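Local coordinates for protein malonyl CoA reductase (malonate semialdehyde-forming) (Sulfolobus tokodaii, PDB 2EP5) that probably reduces malonyl-CoA to malonate semialdehyde with NADPH, as a member of the aspartate-semialdehyde dehydrogenase family, at residues Leu271-Ala280 / Ile338-Leu347. Numbering follows the deposited sequence.
Sequences LPQQKNLPTA and ILTVEVMKEL
The carboxylate of Glu-342 reaches from helix 334-347 to the turn at Thr-279. OE1 of Glu-342 accepts a hydrogen bond from the backbone N-H of Thr-279, with N 2.8 Å from OE1, through its syn lone pair and at an N-H...O angle of 159°. The hydroxyl OG1 of Thr-279 donates to the other oxygen, OE2, although the position of OE2 is less certain. The two side chains cross at about a right angle. In Glu-342, CG lies anti to the carbonyl carbon (chi1 -47°) and the chain is extended beyond it, which carries the carboxylate out to the turn. With an alanine here, the N-H and hydroxyl of Thr-279 would probably lose their acceptors and the turn would be less firmly held to the helix.

Next to the carboxylate, Leu-277 points its CD1 between two helix side chains. CD1 of Leu-277 lies 3.5 Å from CG2 of Val-343. It also meets CD2 of Leu-339. Helix 271-274 ends in a Schellman motif with Asn-276 as the C-prime residue, and a type I turn runs from Leu-277 to Ala-280. The segment is part of the dimerisation domain of the semialdehyde dehydrogenase family. It packs on the last helix of the chain, which also touches strand 144-147 at the edge of the Rossmann-like parallel sheet.

CG of the Pro-272 ring lies 4.2 Å from CG2 of Val-343. Further along, CD1 of Leu-271 meets CD2 of Leu-347 at 3.9 Å. At the outer side Lys-275 crosses Glu-346 at about a right angle, its bent chain laying CD 3.4 Å from OE2. NZ of Lys-275 stays 4.3 Å from OE2 of Glu-346, too far for a salt bridge.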
# COMPACT_ATOMS: atom_id res chain seq x y z
N LEU A 271 18.59 15.12 -32.23
CA LEU A 271 20.04 14.96 -32.33
C LEU A 271 20.58 13.79 -31.52
O LEU A 271 21.44 13.04 -31.99
CB LEU A 271 20.74 16.26 -31.92
CG LEU A 271 22.27 16.29 -31.97
CD1 LEU A 271 22.74 17.72 -32.25
CD2 LEU A 271 22.85 15.78 -30.66
N PRO A 272 20.10 13.62 -30.27
CA PRO A 272 20.58 12.50 -29.44
C PRO A 272 20.36 11.14 -30.12
O PRO A 272 21.18 10.23 -29.98
CB PRO A 272 19.78 12.66 -28.16
CG PRO A 272 19.56 14.14 -28.07
CD PRO A 272 19.21 14.51 -29.50
N GLN A 273 19.25 11.01 -30.84
CA GLN A 273 18.95 9.76 -31.54
C GLN A 273 19.78 9.63 -32.81
O GLN A 273 20.20 8.54 -33.19
CB GLN A 273 17.46 9.69 -31.92
CG GLN A 273 16.51 9.38 -30.78
CD GLN A 273 16.43 10.49 -29.74
OE1 GLN A 273 16.34 11.67 -30.07
NE2 GLN A 273 16.45 10.10 -28.47
N GLN A 274 20.02 10.76 -33.47
CA GLN A 274 20.77 10.78 -34.71
C GLN A 274 22.25 10.45 -34.51
O GLN A 274 22.84 9.75 -35.32
CB GLN A 274 20.63 12.15 -35.36
CG GLN A 274 19.22 12.44 -35.86
CD GLN A 274 19.00 13.92 -36.12
OE1 GLN A 274 19.88 14.61 -36.65
NE2 GLN A 274 17.81 14.42 -35.77
N LYS A 275 22.83 10.96 -33.43
CA LYS A 275 24.24 10.71 -33.15
C LYS A 275 24.39 9.45 -32.32
O LYS A 275 25.50 9.09 -31.91
CB LYS A 275 24.85 11.89 -32.41
CG LYS A 275 24.67 13.22 -33.12
CD LYS A 275 25.24 13.20 -34.53
CE LYS A 275 25.08 14.56 -35.19
NZ LYS A 275 25.55 14.56 -36.60
N ASN A 276 23.28 8.77 -32.07
CA ASN A 276 23.28 7.55 -31.28
C ASN A 276 24.09 7.69 -30.00
O ASN A 276 25.02 6.93 -29.76
CB ASN A 276 23.86 6.39 -32.10
CG ASN A 276 23.05 6.11 -33.32
OD1 ASN A 276 23.03 6.89 -34.26
ND2 ASN A 276 22.35 4.98 -33.33
N LEU A 277 23.74 8.68 -29.19
CA LEU A 277 24.45 8.90 -27.94
C LEU A 277 24.09 7.77 -26.98
O LEU A 277 22.93 7.36 -26.89
CB LEU A 277 24.07 10.28 -27.37
CG LEU A 277 24.29 11.46 -28.33
CD1 LEU A 277 23.95 12.76 -27.64
CD2 LEU A 277 25.74 11.48 -28.82
N PRO A 278 25.09 7.25 -26.24
CA PRO A 278 24.92 6.16 -25.28
C PRO A 278 23.71 6.18 -24.36
O PRO A 278 23.13 5.13 -24.07
CB PRO A 278 26.25 6.17 -24.50
CG PRO A 278 26.81 7.54 -24.74
CD PRO A 278 26.45 7.80 -26.17
N THR A 279 23.31 7.37 -23.91
CA THR A 279 22.17 7.47 -23.01
C THR A 279 20.86 7.88 -23.69
O THR A 279 19.82 8.02 -23.03
CB THR A 279 22.50 8.45 -21.87
OG1 THR A 279 23.70 8.01 -21.23
CG2 THR A 279 21.37 8.50 -20.83
N ALA A 280 20.89 8.06 -25.01
CA ALA A 280 19.70 8.44 -25.77
C ALA A 280 18.86 7.22 -26.16
O ALA A 280 19.37 6.29 -26.78
CB ALA A 280 20.10 9.20 -27.02
N ILE A 338 23.23 13.19 -17.68
CA ILE A 338 24.27 12.43 -18.35
C ILE A 338 24.12 12.60 -19.86
O ILE A 338 25.12 12.73 -20.58
CB ILE A 338 24.19 10.93 -17.94
CG1 ILE A 338 24.59 10.79 -16.47
CG2 ILE A 338 25.07 10.07 -18.83
CD1 ILE A 338 24.32 9.41 -15.88
N LEU A 339 22.88 12.61 -20.33
CA LEU A 339 22.62 12.76 -21.76
C LEU A 339 23.02 14.17 -22.20
O LEU A 339 23.47 14.38 -23.33
CB LEU A 339 21.12 12.55 -22.06
CG LEU A 339 20.74 11.85 -23.38
CD1 LEU A 339 19.45 12.45 -23.90
CD2 LEU A 339 21.82 12.00 -24.42
N THR A 340 22.86 15.13 -21.30
CA THR A 340 23.22 16.51 -21.60
C THR A 340 24.72 16.59 -21.81
O THR A 340 25.18 17.27 -22.73
CB THR A 340 22.78 17.47 -20.48
OG1 THR A 340 21.35 17.44 -20.36
CG2 THR A 340 23.22 18.90 -20.79
N VAL A 341 25.48 15.90 -20.97
CA VAL A 341 26.94 15.90 -21.11
C VAL A 341 27.33 15.25 -22.44
O VAL A 341 28.20 15.75 -23.15
CB VAL A 341 27.65 15.13 -19.95
CG1 VAL A 341 29.16 15.19 -20.16
CG2 VAL A 341 27.29 15.74 -18.60
N GLU A 342 26.69 14.14 -22.78
CA GLU A 342 27.01 13.46 -24.04
C GLU A 342 26.81 14.42 -25.22
O GLU A 342 27.66 14.51 -26.11
CB GLU A 342 26.13 12.21 -24.22
CG GLU A 342 26.07 11.32 -22.98
CD GLU A 342 25.35 10.00 -23.22
OE1 GLU A 342 24.48 9.93 -24.11
OE2 GLU A 342 25.66 9.03 -22.51
N VAL A 343 25.69 15.14 -25.21
CA VAL A 343 25.41 16.09 -26.28
C VAL A 343 26.49 17.17 -26.36
O VAL A 343 26.96 17.51 -27.45
CB VAL A 343 24.04 16.79 -26.05
CG1 VAL A 343 23.87 17.93 -27.05
CG2 VAL A 343 22.90 15.78 -26.20
N MET A 344 26.88 17.71 -25.21
CA MET A 344 27.90 18.75 -25.14
C MET A 344 29.20 18.28 -25.77
O MET A 344 29.86 19.02 -26.49
CB MET A 344 28.13 19.17 -23.69
CG MET A 344 26.99 19.97 -23.06
SD MET A 344 27.20 20.25 -21.29
CE MET A 344 28.32 21.64 -21.27
N LYS A 345 29.58 17.03 -25.50
CA LYS A 345 30.81 16.49 -26.08
C LYS A 345 30.60 16.41 -27.60
O LYS A 345 31.47 16.81 -28.37
CB LYS A 345 31.10 15.10 -25.51
CG LYS A 345 32.31 14.39 -26.13
CD LYS A 345 33.60 15.16 -25.88
CE LYS A 345 34.79 14.48 -26.55
NZ LYS A 345 36.08 15.18 -26.29
N GLU A 346 29.44 15.91 -28.00
CA GLU A 346 29.09 15.78 -29.41
C GLU A 346 29.13 17.12 -30.16
O GLU A 346 29.50 17.17 -31.33
CB GLU A 346 27.69 15.16 -29.54
CG GLU A 346 27.14 15.06 -30.95
CD GLU A 346 28.01 14.20 -31.85
OE1 GLU A 346 28.64 13.26 -31.32
OE2 GLU A 346 28.05 14.46 -33.07
N LEU A 347 28.77 18.20 -29.48
CA LEU A 347 28.75 19.51 -30.10
C LEU A 347 30.04 20.32 -29.94
O LEU A 347 30.17 21.42 -30.48
CB LEU A 347 27.56 20.32 -29.58
CG LEU A 347 26.20 19.69 -29.89
CD1 LEU A 347 25.07 20.59 -29.40
CD2 LEU A 347 26.10 19.47 -31.39